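Local coordinates for protein BT_4661 (Bacteroides thetaiotaomicron, PDB 4AK1) that probably captures heparin and heparan sulphate at the cell surface as a SusE-like glycan-binding protein of the heparin utilisation locus, at residues A45-T50 with R95-D100; N105-V110 with K212-N217. All coordinates share one frame; numbering follows the deposited sequence.

Interaction 1. Residues A45-T50 with R95-D100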
loop_
_atom_site.group_PDB
_atom_site.type_symbol
_atom_site.label_atom_id
_atom_site.label_comp_id
_atom_site.label_asym_id
_atom_site.label_seq_id
_atom_site.Cartn_x
_atom_site.Cartn_y
_atom_site.Cartn_z
ATOM N N ALA A 45 15.111 31.226 2.379
ATOM C CA ALA A 45 14.591 31.555 1.042
ATOM C C ALA A 45 13.078 31.676 1.125
ATOM O O ALA A 45 12.446 31.001 1.938
ATOM C CB ALA A 45 14.975 30.481 0.030
ATOM N N ILE A 46 12.505 32.567 0.319
ATOM C CA ILE A 46 11.057 32.602 0.133
ATOM C C ILE A 46 10.785 31.700 -1.066
ATOM O O ILE A 46 11.283 31.954 -2.157
ATOM C CB ILE A 46 10.537 34.046 -0.100
ATOM C CG1 ILE A 46 10.688 34.885 1.178
ATOM C CG2 ILE A 46 9.075 34.045 -0.550
ATOM C CD1 ILE A 46 10.588 36.385 0.924
ATOM N N THR A 47 10.031 30.622 -0.861
ATOM C CA THR A 47 9.798 29.654 -1.939
ATOM C C THR A 47 8.507 29.947 -2.703
ATOM O O THR A 47 8.344 29.510 -3.843
ATOM C CB THR A 47 9.735 28.224 -1.384
ATOM O OG1 THR A 47 8.684 28.161 -0.405
ATOM C CG2 THR A 47 11.063 27.862 -0.730
ATOM N N ARG A 48 7.593 30.686 -2.077
ATOM C CA ARG A 48 6.342 31.053 -2.736
ATOM C C ARG A 48 5.721 32.290 -2.109
ATOM O O ARG A 48 5.788 32.486 -0.894
ATOM C CB ARG A 48 5.324 29.893 -2.698
ATOM C CG ARG A 48 4.139 30.068 -3.647
ATOM C CD ARG A 48 3.092 28.967 -3.480
ATOM N NE ARG A 48 2.305 29.149 -2.256
ATOM C CZ ARG A 48 1.464 28.255 -1.739
ATOM N NH1 ARG A 48 1.280 27.073 -2.323
ATOM N NH2 ARG A 48 0.801 28.544 -0.620
ATOM N N ILE A 49 5.106 33.110 -2.951
ATOM C CA ILE A 49 4.273 34.212 -2.473
ATOM C C ILE A 49 2.918 34.081 -3.146
ATOM O O ILE A 49 2.850 33.927 -4.359
ATOM C CB ILE A 49 4.888 35.594 -2.793
ATOM C CG1 ILE A 49 6.300 35.718 -2.198
ATOM C CG2 ILE A 49 3.998 36.725 -2.261
ATOM C CD1 ILE A 49 7.128 36.856 -2.788
ATOM N N THR A 50 1.840 34.124 -2.364
ATOM C CA THR A 50 0.496 34.192 -2.953
ATOM C C THR A 50 -0.155 35.511 -2.587
ATOM O O THR A 50 0.190 36.119 -1.564
ATOM C CB THR A 50 -0.426 33.028 -2.520
ATOM O OG1 THR A 50 -0.590 33.039 -1.095
ATOM C CG2 THR A 50 0.147 31.681 -2.962
ATOM N N ARG A 95 17.001 20.550 5.540
ATOM C CA ARG A 95 16.109 21.551 4.963
ATOM C C ARG A 95 14.700 21.445 5.542
ATOM O O ARG A 95 14.157 20.349 5.687
ATOM C CB ARG A 95 16.061 21.395 3.439
ATOM C CG ARG A 95 15.298 22.503 2.723
ATOM C CD ARG A 95 15.131 22.129 1.259
ATOM N NE ARG A 95 14.575 23.219 0.463
ATOM C CZ ARG A 95 13.282 23.411 0.230
ATOM N NH1 ARG A 95 12.357 22.603 0.750
ATOM N NH2 ARG A 95 12.909 24.429 -0.527
ATOM N N TYR A 96 14.122 22.595 5.869
ATOM C CA TYR A 96 12.752 22.681 6.345
ATOM C C TYR A 96 12.020 23.683 5.495
ATOM O O TYR A 96 12.604 24.685 5.068
ATOM C CB TYR A 96 12.716 23.135 7.800
ATOM C CG TYR A 96 13.422 22.205 8.748
ATOM C CD1 TYR A 96 14.802 22.266 8.896
ATOM C CD2 TYR A 96 12.715 21.256 9.501
ATOM C CE1 TYR A 96 15.470 21.417 9.760
ATOM C CE2 TYR A 96 13.387 20.396 10.372
ATOM C CZ TYR A 96 14.768 20.489 10.495
ATOM O OH TYR A 96 15.493 19.667 11.338
ATOM N N GLU A 97 10.747 23.400 5.225
ATOM C CA GLU A 97 9.909 24.310 4.473
ATOM C C GLU A 97 8.553 24.497 5.153
ATOM O O GLU A 97 7.955 23.539 5.633
ATOM C CB GLU A 97 9.758 23.845 3.021
ATOM C CG GLU A 97 8.875 24.778 2.201
ATOM C CD GLU A 97 9.050 24.667 0.698
ATOM O OE1 GLU A 97 9.884 23.871 0.215
ATOM O OE2 GLU A 97 8.335 25.403 -0.005
ATOM N N TYR A 98 8.088 25.746 5.194
ATOM C CA TYR A 98 6.832 26.124 5.861
ATOM C C TYR A 98 5.908 26.903 4.925
ATOM O O TYR A 98 6.228 28.010 4.498
ATOM C CB TYR A 98 7.134 26.935 7.128
ATOM C CG TYR A 98 8.135 26.233 8.014
ATOM C CD1 TYR A 98 9.498 26.411 7.821
ATOM C CD2 TYR A 98 7.713 25.348 9.018
ATOM C CE1 TYR A 98 10.425 25.735 8.600
ATOM C CE2 TYR A 98 8.633 24.683 9.815
ATOM C CZ TYR A 98 9.989 24.880 9.596
ATOM O OH TYR A 98 10.918 24.234 10.376
ATOM N N THR A 99 4.766 26.307 4.609
ATOM C CA THR A 99 3.781 26.939 3.739
ATOM C C THR A 99 3.030 28.065 4.457
ATOM O O THR A 99 2.496 27.858 5.544
ATOM C CB THR A 99 2.764 25.901 3.226
ATOM O OG1 THR A 99 3.469 24.855 2.555
ATOM C CG2 THR A 99 1.770 26.559 2.262
ATOM N N ASP A 100 3.005 29.251 3.851
ATOM C CA ASP A 100 2.197 30.369 4.359
ATOM C C ASP A 100 2.477 30.653 5.843
ATOM O O ASP A 100 1.548 30.834 6.637
ATOM C CB ASP A 100 0.688 30.090 4.162
ATOM C CG ASP A 100 0.285 29.962 2.694
ATOM O OD1 ASP A 100 1.091 30.299 1.802
ATOM O OD2 ASP A 100 -0.857 29.529 2.431
HETATM O O HOH W 1 2.894 31.178 -0.107
HETATM O O HOH W 2 -1.377 27.194 0.450
HETATM O O HOH W 3 -1.534 30.655 -0.239
#

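Interaction 2. Residues N105-V110 with K212-N217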
loop_
_atom_site.group_PDB
_atom_site.type_symbol
_atom_site.label_atom_id
_atom_site.label_comp_id
_atom_site.label_asym_id
_atom_site.label_seq_id
_atom_site.Cartn_x
_atom_site.Cartn_y
_atom_site.Cartn_z
ATOM N N ASN A 105 -0.460 42.022 5.044
ATOM C CA ASN A 105 -1.586 42.747 4.473
ATOM C C ASN A 105 -1.104 44.077 3.884
ATOM O O ASN A 105 -0.784 45.008 4.624
ATOM C CB ASN A 105 -2.676 42.942 5.543
ATOM C CG ASN A 105 -3.935 43.571 4.990
ATOM O OD1 ASN A 105 -4.339 43.299 3.856
ATOM N ND2 ASN A 105 -4.566 44.419 5.790
ATOM N N MET A 106 -1.031 44.151 2.548
ATOM C CA MET A 106 -0.665 45.400 1.878
ATOM C C MET A 106 -1.901 46.277 1.680
ATOM O O MET A 106 -2.831 45.903 0.960
ATOM C CB MET A 106 0.003 45.115 0.528
ATOM C CG MET A 106 0.286 46.348 -0.315
ATOM S SD MET A 106 1.605 47.402 0.348
ATOM C CE MET A 106 3.045 46.359 0.149
ATOM N N MET A 107 -1.889 47.456 2.297
ATOM C CA MET A 107 -3.010 48.387 2.216
ATOM C C MET A 107 -2.795 49.471 1.162
ATOM O O MET A 107 -1.677 49.669 0.674
ATOM C CB MET A 107 -3.262 49.023 3.585
ATOM C CG MET A 107 -3.655 48.014 4.651
ATOM S SD MET A 107 -4.038 48.785 6.237
ATOM C CE MET A 107 -2.446 49.414 6.732
ATOM N N LYS A 108 -3.889 50.147 0.803
ATOM C CA LYS A 108 -3.855 51.296 -0.087
ATOM C C LYS A 108 -3.458 52.517 0.735
ATOM O O LYS A 108 -3.975 52.702 1.837
ATOM C CB LYS A 108 -5.241 51.535 -0.727
ATOM C CG LYS A 108 -5.252 52.630 -1.787
ATOM C CD LYS A 108 -6.652 53.055 -2.227
ATOM C CE LYS A 108 -7.287 52.043 -3.162
ATOM N NZ LYS A 108 -8.414 52.657 -3.919
ATOM N N PRO A 109 -2.554 53.365 0.205
ATOM C CA PRO A 109 -2.288 54.620 0.906
ATOM C C PRO A 109 -3.560 55.442 0.971
ATOM O O PRO A 109 -4.417 55.322 0.087
ATOM C CB PRO A 109 -1.275 55.331 -0.000
ATOM C CG PRO A 109 -0.609 54.231 -0.751
ATOM C CD PRO A 109 -1.674 53.190 -0.968
ATOM N N VAL A 110 -3.688 56.261 2.010
ATOM C CA VAL A 110 -4.791 57.231 2.077
ATOM C C VAL A 110 -4.669 58.236 0.929
ATOM O O VAL A 110 -3.570 58.439 0.407
ATOM C CB VAL A 110 -4.836 57.978 3.433
ATOM C CG1 VAL A 110 -5.179 57.018 4.566
ATOM C CG2 VAL A 110 -3.524 58.701 3.704
ATOM N N LYS A 212 -10.822 52.010 3.977
ATOM C CA LYS A 212 -9.776 51.929 5.004
ATOM C C LYS A 212 -8.417 51.983 4.318
ATOM O O LYS A 212 -8.116 51.146 3.469
ATOM C CB LYS A 212 -9.890 50.640 5.832
ATOM C CG LYS A 212 -11.242 50.429 6.502
ATOM N N GLY A 213 -7.610 52.977 4.672
ATOM C CA GLY A 213 -6.291 53.147 4.079
ATOM C C GLY A 213 -5.193 53.291 5.118
ATOM O O GLY A 213 -5.467 53.317 6.321
ATOM N N ILE A 214 -3.950 53.379 4.650
ATOM C CA ILE A 214 -2.809 53.617 5.537
ATOM C C ILE A 214 -2.189 54.991 5.286
ATOM O O ILE A 214 -1.979 55.393 4.140
ATOM C CB ILE A 214 -1.741 52.484 5.475
ATOM C CG1 ILE A 214 -0.684 52.669 6.585
ATOM C CG2 ILE A 214 -1.116 52.376 4.087
ATOM C CD1 ILE A 214 0.298 51.519 6.730
ATOM N N PHE A 215 -1.925 55.704 6.376
ATOM C CA PHE A 215 -1.283 57.009 6.351
ATOM C C PHE A 215 0.144 56.828 6.869
ATOM O O PHE A 215 0.389 56.885 8.072
ATOM C CB PHE A 215 -2.086 57.979 7.227
ATOM C CG PHE A 215 -1.674 59.430 7.114
ATOM C CD1 PHE A 215 -0.905 59.893 6.049
ATOM C CD2 PHE A 215 -2.108 60.349 8.068
ATOM C CE1 PHE A 215 -0.551 61.232 5.957
ATOM C CE2 PHE A 215 -1.760 61.687 7.979
ATOM C CZ PHE A 215 -0.983 62.131 6.922
ATOM N N GLU A 216 1.074 56.584 5.947
ATOM C CA GLU A 216 2.460 56.255 6.289
ATOM C C GLU A 216 3.343 57.475 6.536
ATOM O O GLU A 216 3.171 58.510 5.894
ATOM C CB GLU A 216 3.087 55.380 5.203
ATOM C CG GLU A 216 3.033 53.893 5.501
ATOM C CD GLU A 216 3.711 53.063 4.433
ATOM O OE1 GLU A 216 3.259 53.109 3.269
ATOM O OE2 GLU A 216 4.698 52.370 4.761
ATOM N N ASN A 217 4.298 57.323 7.455
ATOM C CA ASN A 217 5.242 58.385 7.839
ATOM C C ASN A 217 4.557 59.723 8.119
ATOM O O ASN A 217 5.075 60.781 7.757
ATOM C CB ASN A 217 6.319 58.572 6.764
ATOM C CG ASN A 217 6.995 57.273 6.378
ATOM O OD1 ASN A 217 7.467 56.521 7.234
ATOM N ND2 ASN A 217 7.047 57.004 5.078
HETATM O O HOH W 4 -6.408 49.463 1.701
#

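Interaction 1. Residues A45-T50 with R95-D100
T47 and E97 reach toward each other from opposite directions across the face of a sheet, the threonine hydroxyl OG1 donating to OE2 of the glutamate at 2.8 Å. The donor stands above the carboxylate plane, 51° out of it. E97 can reach this far because its chain is extended, with CG anti to the backbone N. Its other oxygen, OE1, is held by R95, whose NH1 and NH2 both converge on that single atom from within the guanidinium plane, NH1 at 2.8 Å. The carboxylate is thus gripped at both oxygens, and the R95 guanidinium in turn rests near the methyl of T47, with NH2 3.9 Å from CG2.

Charge pairing of a different geometry joins R48 to D100. NH2 donates to OD1 at 3.0 Å, on the syn side but tilted out of the carboxylate plane, in a bent bond (141°) between planes turned 52° apart. A bend in the R48 chain brings the guanidinium toward D100, and NH2 also lies 3.6 Å from CG2 of T99.

Two waters bridge the same pair, one linking R48 NE to D100 OD1 and the other NH2 to OD2; a third extends the network from OD2 to OG1 of T50.

The two strands run nearly parallel but are not sheet neighbours. Strand 81-91 lies between them, hydrogen-bonding to strand 42-51 through S86 and A88, so these surface side chains bridge over it.

Interaction 2. Residues N105-V110 with K212-N217
M107 and I214 form the tight part of the contact, their side chains crossing at about a right angle. The methionine methyl CE presses on CB of I214 at 3.4 Å and lies almost as close to CD1, nearer than carbon atoms usually come. The bend at chi3 (-67°) turns CE onto the isoleucine, whose CG2 also faces the carbonyl of K108. Beside this apolar pair the backbones join: I214 N donates to K108 O at 2.9 Å, and V110 N returns a bond to I214 O at 2.9 Å. The CA of P109 adds a C-H...O contact to the same oxygen. V110 packs at ordinary van der Waals distance, CG2 3.7 Å from CD1 of F215.

The looser, polar side lies at K108, where a water accepts from K108 N and donates to K212 O. NZ of K108 finds its partners beyond segment 212-217, in salt bridges with E211 and with E610 of a second subunit.

The pattern is a single beta bridge, P109 with I214, by which the linker leaving strand 94-106 pairs briefly with strand 211-222, an outermost strand of the next three-stranded sheet.

How the interactions relate
Strand 94-106 ties the two contacts together: interaction 1 uses its early part, and interaction 2 is made by the linker that follows its last residues. Their centres lie 26 Å apart and their nearest atoms about 9 Å, without touching. Along the chain they come in series, 45-50 with 95-100 closing before 105-110 meets 212-217. Interaction 1 stays within the N-terminal mixed sheet, spanning its strand 81-91 on the surface, whereas interaction 2 fastens the linker leaving that sheet to strand 211-222 of the antiparallel sheet of strands 149-159, 194-205 and 211-222. One therefore lies on a single sheet and the other joins consecutive sheets, consistent with an elongated multidomain surface protein.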